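Local coordinates for putative glucosidase lplD, ALPHA-GALACTURONIDASE (Bacillus subtilis, PDB 3FEF), which hydrolyses alpha-1,4-linked galacturonides, releasing galacturonate from di-galacturonate, as a family 4 glycoside hydrolase that depends on NAD and manganese, at residues Lys48-Gly53 with Tyr63-Thr68; Arg198-Gly203 with Trp209-Ser214; Ala400-Gly403 with Gly409-Phe412. One frame throughout, in Å; residues are numbered along the deposited sequence.

Interaction 1 (Lys48-Gly53 with Tyr63-Thr68)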
# COMPACT_ATOMS: atom_id res chain seq x y z
N LYS A 48 -35.10 -35.91 -3.03
CA LYS A 48 -34.47 -37.15 -2.63
C LYS A 48 -33.45 -36.99 -1.48
O LYS A 48 -33.39 -37.82 -0.58
CB LYS A 48 -33.81 -37.81 -3.84
CG LYS A 48 -34.83 -38.37 -4.82
CD LYS A 48 -34.16 -38.87 -6.07
CE LYS A 48 -35.19 -39.29 -7.10
NZ LYS A 48 -34.53 -39.87 -8.30
N ASN A 49 -32.66 -35.93 -1.52
CA ASN A 49 -31.80 -35.61 -0.39
C ASN A 49 -32.62 -35.27 0.85
O ASN A 49 -32.18 -35.47 1.98
CB ASN A 49 -30.87 -34.45 -0.73
CG ASN A 49 -29.59 -34.92 -1.36
OD1 ASN A 49 -29.20 -36.07 -1.19
ND2 ASN A 49 -28.92 -34.04 -2.10
N GLU A 50 -33.81 -34.74 0.64
CA GLU A 50 -34.66 -34.41 1.78
C GLU A 50 -35.11 -35.69 2.48
O GLU A 50 -35.14 -35.75 3.70
CB GLU A 50 -35.86 -33.58 1.34
CG GLU A 50 -36.88 -33.42 2.41
CD GLU A 50 -38.27 -33.26 1.85
OE1 GLU A 50 -38.61 -32.14 1.38
OE2 GLU A 50 -39.03 -34.26 1.87
N VAL A 51 -35.44 -36.71 1.70
CA VAL A 51 -35.93 -37.97 2.27
C VAL A 51 -34.79 -38.75 2.92
O VAL A 51 -34.92 -39.26 4.03
CB VAL A 51 -36.63 -38.85 1.19
CG1 VAL A 51 -36.98 -40.22 1.75
CG2 VAL A 51 -37.87 -38.15 0.64
N ILE A 52 -33.66 -38.85 2.24
CA ILE A 52 -32.47 -39.44 2.85
C ILE A 52 -32.04 -38.66 4.09
O ILE A 52 -31.69 -39.23 5.12
CB ILE A 52 -31.33 -39.49 1.85
CG1 ILE A 52 -31.68 -40.44 0.69
CG2 ILE A 52 -30.03 -39.86 2.53
CD1 ILE A 52 -30.82 -40.24 -0.55
N GLY A 53 -32.10 -37.34 4.02
CA GLY A 53 -31.69 -36.52 5.16
C GLY A 53 -32.52 -36.77 6.41
O GLY A 53 -31.99 -36.89 7.53
N TYR A 63 -34.75 -31.78 7.31
CA TYR A 63 -34.47 -31.35 5.96
C TYR A 63 -35.77 -31.05 5.23
O TYR A 63 -36.75 -31.74 5.42
CB TYR A 63 -33.73 -32.45 5.22
CG TYR A 63 -32.33 -32.66 5.74
CD1 TYR A 63 -32.10 -33.45 6.88
CD2 TYR A 63 -31.24 -32.06 5.13
CE1 TYR A 63 -30.83 -33.64 7.36
CE2 TYR A 63 -29.96 -32.24 5.61
CZ TYR A 63 -29.76 -33.03 6.72
OH TYR A 63 -28.49 -33.21 7.19
N GLU A 64 -35.75 -30.00 4.41
CA GLU A 64 -36.88 -29.65 3.57
C GLU A 64 -36.39 -29.17 2.19
O GLU A 64 -35.68 -28.16 2.10
CB GLU A 64 -37.72 -28.56 4.26
CG GLU A 64 -39.11 -28.36 3.65
CD GLU A 64 -39.68 -26.95 3.87
OE1 GLU A 64 -39.15 -26.18 4.71
OE2 GLU A 64 -40.67 -26.60 3.18
N ALA A 65 -36.78 -29.87 1.12
CA ALA A 65 -36.59 -29.35 -0.24
C ALA A 65 -37.51 -28.16 -0.52
O ALA A 65 -38.71 -28.27 -0.36
CB ALA A 65 -36.84 -30.43 -1.26
N VAL A 66 -36.94 -27.03 -0.92
CA VAL A 66 -37.72 -25.82 -1.19
C VAL A 66 -37.53 -25.38 -2.64
O VAL A 66 -36.53 -25.71 -3.28
CB VAL A 66 -37.34 -24.65 -0.25
CG1 VAL A 66 -37.62 -25.02 1.21
CG2 VAL A 66 -35.89 -24.26 -0.45
N SER A 67 -38.48 -24.60 -3.15
CA SER A 67 -38.60 -24.36 -4.58
C SER A 67 -37.90 -23.11 -5.07
O SER A 67 -37.69 -22.96 -6.27
CB SER A 67 -40.07 -24.28 -4.99
OG SER A 67 -40.73 -23.33 -4.17
N THR A 68 -37.54 -22.20 -4.16
CA THR A 68 -36.87 -20.97 -4.57
C THR A 68 -35.75 -20.56 -3.61
O THR A 68 -35.75 -20.96 -2.44
CB THR A 68 -37.87 -19.82 -4.67
OG1 THR A 68 -38.41 -19.56 -3.38
CG2 THR A 68 -39.01 -20.16 -5.65
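Glu50 and Tyr63 carry this helix-to-strand contact, one with its carboxylate and the other with its ring. With CG anti to the backbone N (chi1 170°) and the chain extended beyond it, Glu50 reaches along the strand. Its CG passes 3.4 Å from Tyr63 O, and OE1 accepts the backbone N-H of Ala65, with N and OE1 2.9 Å apart and an angle of 160° at the hydrogen. The oxygen offers its anti lone pair, while Ala65 CB packs beside it. Replacing Glu50 by an alanine removes the carboxylate and is likely to leave the Ala65 amide without this acceptor and open a gap beside the Tyr63 carbonyl. Nearer the C-terminal end of the helix segment, Gly53 CA sits over one face of the Tyr63 ring, 3.9 Å from its centroid, in a CH-pi contact. A CB on Gly53 would run into Tyr63 CG, so the missing side chain permits this closeness. Segments 48-53 and 63-66 run nearly antiparallel (172°) within a beta-alpha-beta unit of the Rossmann domain. Strand 61-66, outermost within this chain, pairs with strand 34-39, while Tyr63 also meets helix 18-28 and Lys48 and Ile52 pack on helix 295-314.

Interaction 2 (Arg198-Gly203 with Trp209-Ser214)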
# COMPACT_ATOMS: atom_id res chain seq x y z
N ARG A 198 0.90 -29.65 11.53
CA ARG A 198 0.59 -28.23 11.59
C ARG A 198 1.36 -27.58 10.48
O ARG A 198 2.61 -27.56 10.48
CB ARG A 198 1.03 -27.67 12.94
CG ARG A 198 0.39 -28.41 14.12
CD ARG A 198 -1.06 -28.01 14.31
NE ARG A 198 -1.75 -28.90 15.24
CZ ARG A 198 -3.06 -28.85 15.52
NH1 ARG A 198 -3.83 -27.92 14.96
NH2 ARG A 198 -3.60 -29.72 16.37
N VAL A 199 0.64 -27.06 9.51
CA VAL A 199 1.30 -26.56 8.33
C VAL A 199 1.02 -25.07 8.15
O VAL A 199 -0.06 -24.58 8.50
CB VAL A 199 0.88 -27.37 7.06
CG1 VAL A 199 1.33 -28.83 7.17
CG2 VAL A 199 -0.63 -27.30 6.82
N ASN A 200 2.00 -24.36 7.61
CA ASN A 200 1.76 -23.01 7.15
C ASN A 200 1.51 -23.05 5.66
O ASN A 200 2.44 -23.19 4.86
CB ASN A 200 2.94 -22.07 7.46
CG ASN A 200 2.66 -20.63 7.06
OD1 ASN A 200 1.70 -20.04 7.52
ND2 ASN A 200 3.48 -20.07 6.18
N VAL A 201 0.24 -22.94 5.29
CA VAL A 201 -0.18 -23.15 3.91
C VAL A 201 -0.70 -21.85 3.26
O VAL A 201 -1.38 -21.04 3.91
CB VAL A 201 -1.24 -24.24 3.86
CG1 VAL A 201 -2.49 -23.79 4.59
CG2 VAL A 201 -1.55 -24.65 2.41
N LEU A 202 -0.38 -21.66 1.98
CA LEU A 202 -0.69 -20.42 1.31
C LEU A 202 -0.64 -20.55 -0.20
O LEU A 202 0.05 -21.42 -0.75
CB LEU A 202 0.22 -19.29 1.81
CG LEU A 202 1.75 -19.32 1.55
CD1 LEU A 202 2.34 -17.92 1.62
CD2 LEU A 202 2.47 -20.22 2.56
N GLY A 203 -1.39 -19.70 -0.89
CA GLY A 203 -1.48 -19.78 -2.34
C GLY A 203 -2.87 -19.41 -2.80
O GLY A 203 -3.56 -18.59 -2.19
N TRP A 209 0.66 -24.05 -1.16
CA TRP A 209 2.01 -24.44 -0.85
C TRP A 209 2.25 -24.38 0.65
O TRP A 209 1.72 -23.51 1.35
CB TRP A 209 3.01 -23.52 -1.57
CG TRP A 209 2.86 -23.64 -3.06
CD1 TRP A 209 1.86 -23.11 -3.83
CD2 TRP A 209 3.73 -24.36 -3.95
NE1 TRP A 209 2.06 -23.46 -5.14
CE2 TRP A 209 3.20 -24.22 -5.25
CE3 TRP A 209 4.90 -25.10 -3.77
CZ2 TRP A 209 3.79 -24.80 -6.36
CZ3 TRP A 209 5.50 -25.68 -4.88
CH2 TRP A 209 4.95 -25.53 -6.16
N ILE A 210 3.07 -25.30 1.13
CA ILE A 210 3.41 -25.33 2.53
C ILE A 210 4.85 -24.95 2.66
O ILE A 210 5.74 -25.64 2.17
CB ILE A 210 3.14 -26.73 3.12
CG1 ILE A 210 1.64 -27.04 3.04
CG2 ILE A 210 3.66 -26.81 4.55
CD1 ILE A 210 1.23 -28.55 3.36
N THR A 211 5.09 -23.82 3.33
CA THR A 211 6.43 -23.30 3.48
C THR A 211 7.02 -23.62 4.87
O THR A 211 8.21 -23.49 5.09
CB THR A 211 6.42 -21.78 3.27
OG1 THR A 211 5.50 -21.20 4.21
CG2 THR A 211 5.93 -21.45 1.89
N LYS A 212 6.16 -24.04 5.79
CA LYS A 212 6.60 -24.49 7.11
C LYS A 212 5.62 -25.55 7.56
O LYS A 212 4.42 -25.46 7.26
CB LYS A 212 6.58 -23.36 8.14
CG LYS A 212 7.29 -22.08 7.76
CD LYS A 212 6.72 -20.92 8.60
CE LYS A 212 7.41 -19.59 8.30
NZ LYS A 212 6.55 -18.42 8.67
N ALA A 213 6.13 -26.55 8.27
CA ALA A 213 5.33 -27.67 8.70
C ALA A 213 6.01 -28.38 9.87
O ALA A 213 7.24 -28.48 9.95
CB ALA A 213 5.14 -28.63 7.54
N SER A 214 5.20 -28.85 10.79
CA SER A 214 5.74 -29.53 11.93
C SER A 214 4.78 -30.58 12.45
O SER A 214 3.55 -30.49 12.24
CB SER A 214 6.04 -28.53 13.04
OG SER A 214 4.85 -27.86 13.46
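Asn200 and Thr211 meet through two complementary torsions: in Asn200, CG stands opposite the backbone N, in the anti position (chi1 -176°), and Thr211 holds OG1 between its backbone N and carbonyl carbon (chi1 57°). Asn200 ND2 thereby donates to Thr211 OG1 at 3.0 Å, with the hydroxyl oxygen close to the amide plane. Ser378 O is a second acceptor for ND2, and Gln374 of the second subunit binds OD1, which together fix the amide's rotation. The backbones join too, Thr211 N giving a bond to Asn200 O. Leu202 CD2 comes within 3.6 Å of Thr211 OG1, its side chain roughly perpendicular to the threonine's. Lys212 lies alongside Asn200, their CB atoms 3.9 Å apart.

Strands 197-202 and 207-215 make an antiparallel beta hairpin in the C-terminal domain of this family 4 glycosidase, and their connection holds His206, a ligand of the bound magnesium ion. The second strand turns a corner at Thr211. Arg198 with Ser214 and Leu202 with Trp209 are hydrogen-bonded pairs toward the two ends. Trp209 N reaches Leu202 O at 2.7 Å, and that carbonyl also lies at the edge of the indole. The face carrying Val199, Val201, Ile210 and Ala213 is apolar: Val199 CB packs 3.8 Å from Ile210 CG2, and Val199 CG1 touches Ala213 CB. Helix 171-187 packs on Val199, Val201 and Ile210. Arg198 forms a salt bridge with Glu340 of the second subunit.

Interaction 3 (Ala400-Gly403 with Gly409-Phe412)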
# COMPACT_ATOMS: atom_id res chain seq x y z
N ALA A 400 -13.57 -12.55 -13.67
CA ALA A 400 -14.65 -12.05 -12.84
C ALA A 400 -15.21 -10.76 -13.42
O ALA A 400 -16.42 -10.60 -13.55
CB ALA A 400 -14.19 -11.85 -11.40
N ASP A 401 -14.33 -9.83 -13.77
CA ASP A 401 -14.79 -8.60 -14.43
C ASP A 401 -15.49 -8.90 -15.77
O ASP A 401 -16.60 -8.43 -16.00
CB ASP A 401 -13.64 -7.63 -14.66
CG ASP A 401 -13.08 -7.11 -13.38
OD1 ASP A 401 -13.88 -6.89 -12.43
OD2 ASP A 401 -11.84 -6.93 -13.31
N ALA A 402 -14.82 -9.66 -16.63
CA ALA A 402 -15.37 -9.98 -17.94
C ALA A 402 -16.79 -10.53 -17.80
O ALA A 402 -17.70 -10.13 -18.53
CB ALA A 402 -14.49 -10.96 -18.70
N GLY A 403 -16.97 -11.44 -16.85
CA GLY A 403 -18.28 -12.03 -16.61
C GLY A 403 -19.34 -11.03 -16.20
O GLY A 403 -20.41 -11.01 -16.76
N GLY A 409 -13.90 -9.70 -24.94
CA GLY A 409 -12.55 -9.27 -25.27
C GLY A 409 -11.62 -9.46 -24.09
O GLY A 409 -10.54 -10.03 -24.21
N LEU A 410 -12.04 -9.01 -22.91
CA LEU A 410 -11.19 -9.14 -21.72
C LEU A 410 -10.98 -10.60 -21.31
O LEU A 410 -9.89 -10.99 -20.89
CB LEU A 410 -11.76 -8.33 -20.55
CG LEU A 410 -10.98 -8.50 -19.24
CD1 LEU A 410 -9.60 -7.85 -19.38
CD2 LEU A 410 -11.74 -7.91 -18.06
N ALA A 411 -12.03 -11.41 -21.45
CA ALA A 411 -11.95 -12.84 -21.15
C ALA A 411 -10.95 -13.55 -22.07
O ALA A 411 -10.26 -14.47 -21.67
CB ALA A 411 -13.33 -13.49 -21.25
N PHE A 412 -10.88 -13.11 -23.32
CA PHE A 412 -9.92 -13.67 -24.26
C PHE A 412 -8.48 -13.34 -23.88
O PHE A 412 -7.57 -14.15 -24.06
CB PHE A 412 -10.23 -13.22 -25.70
CG PHE A 412 -9.36 -13.89 -26.74
CD1 PHE A 412 -9.21 -15.27 -26.74
CD2 PHE A 412 -8.68 -13.14 -27.67
CE1 PHE A 412 -8.42 -15.89 -27.66
CE2 PHE A 412 -7.88 -13.75 -28.61
CZ PHE A 412 -7.75 -15.14 -28.61
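Apolar contacts between Ala402, Leu410 and Ala411 account for most of this meeting of two helices. Ala402 CB points at the other helix and meets Ala411 CB at 3.8 Å, and the CA atoms of Ala402 and Ala411 are 5.5 Å apart, a close approach that two small residues allow. Leu410 reaches across beside them. Its chi1 of 176° sets CG anti to the main-chain N, which brings CD2 up against helix 383-405, 4.2 Å from Ala402 CB. Only this branch of the leucine does the touching; CD2 of Leu410 also lies 3.9 Å from Asp401 CB, so the aspartate contributes its aliphatic carbon here.

A second kind of contact sets side chain against backbone. Leu410 CD2 rests 3.8 Å from Ala402 N, and Ala402 CB sits 3.7 Å from Ala411 N, each methyl packing on the main chain of the opposite helix.

Polar and ionic interactions belong to the surroundings. The carboxylate of Asp401 forms a salt bridge through OD1 with Lys158, and Leu410 N binds Asp407 OD1 in the link between the helices. Helix 425-435 adds Phe432 against Ala411, while Lys383 of the third subunit packs on Leu410.

The contact joins the consecutive helices 383-405 and 408-417, separated by only two residues, in the C-terminal domain. With only apolar and methyl-to-backbone contacts between the segments, the approach probably depends on van der Waals packing and on the small size of the two alanines.

From the N terminus, the three contacts follow one another in series; none nests within or crosses another. Interaction 1 comes first and closes the connection from helix 43-53 to strand 61-66, at the outer margin of the parallel sheet in the Rossmann domain. Interaction 2 then closes the short connection of the hairpin 197-202/207-215, on the opposite side of the chain's centre, with its centre 39 Å from that of interaction 1. Interaction 3 closes the short link between helices 383-405 and 408-417 near the C terminus. It lies in the same C-terminal domain as interaction 2, although their nearest atoms remain about 16 Å apart. Each is therefore a local closure in a separate region of the fold.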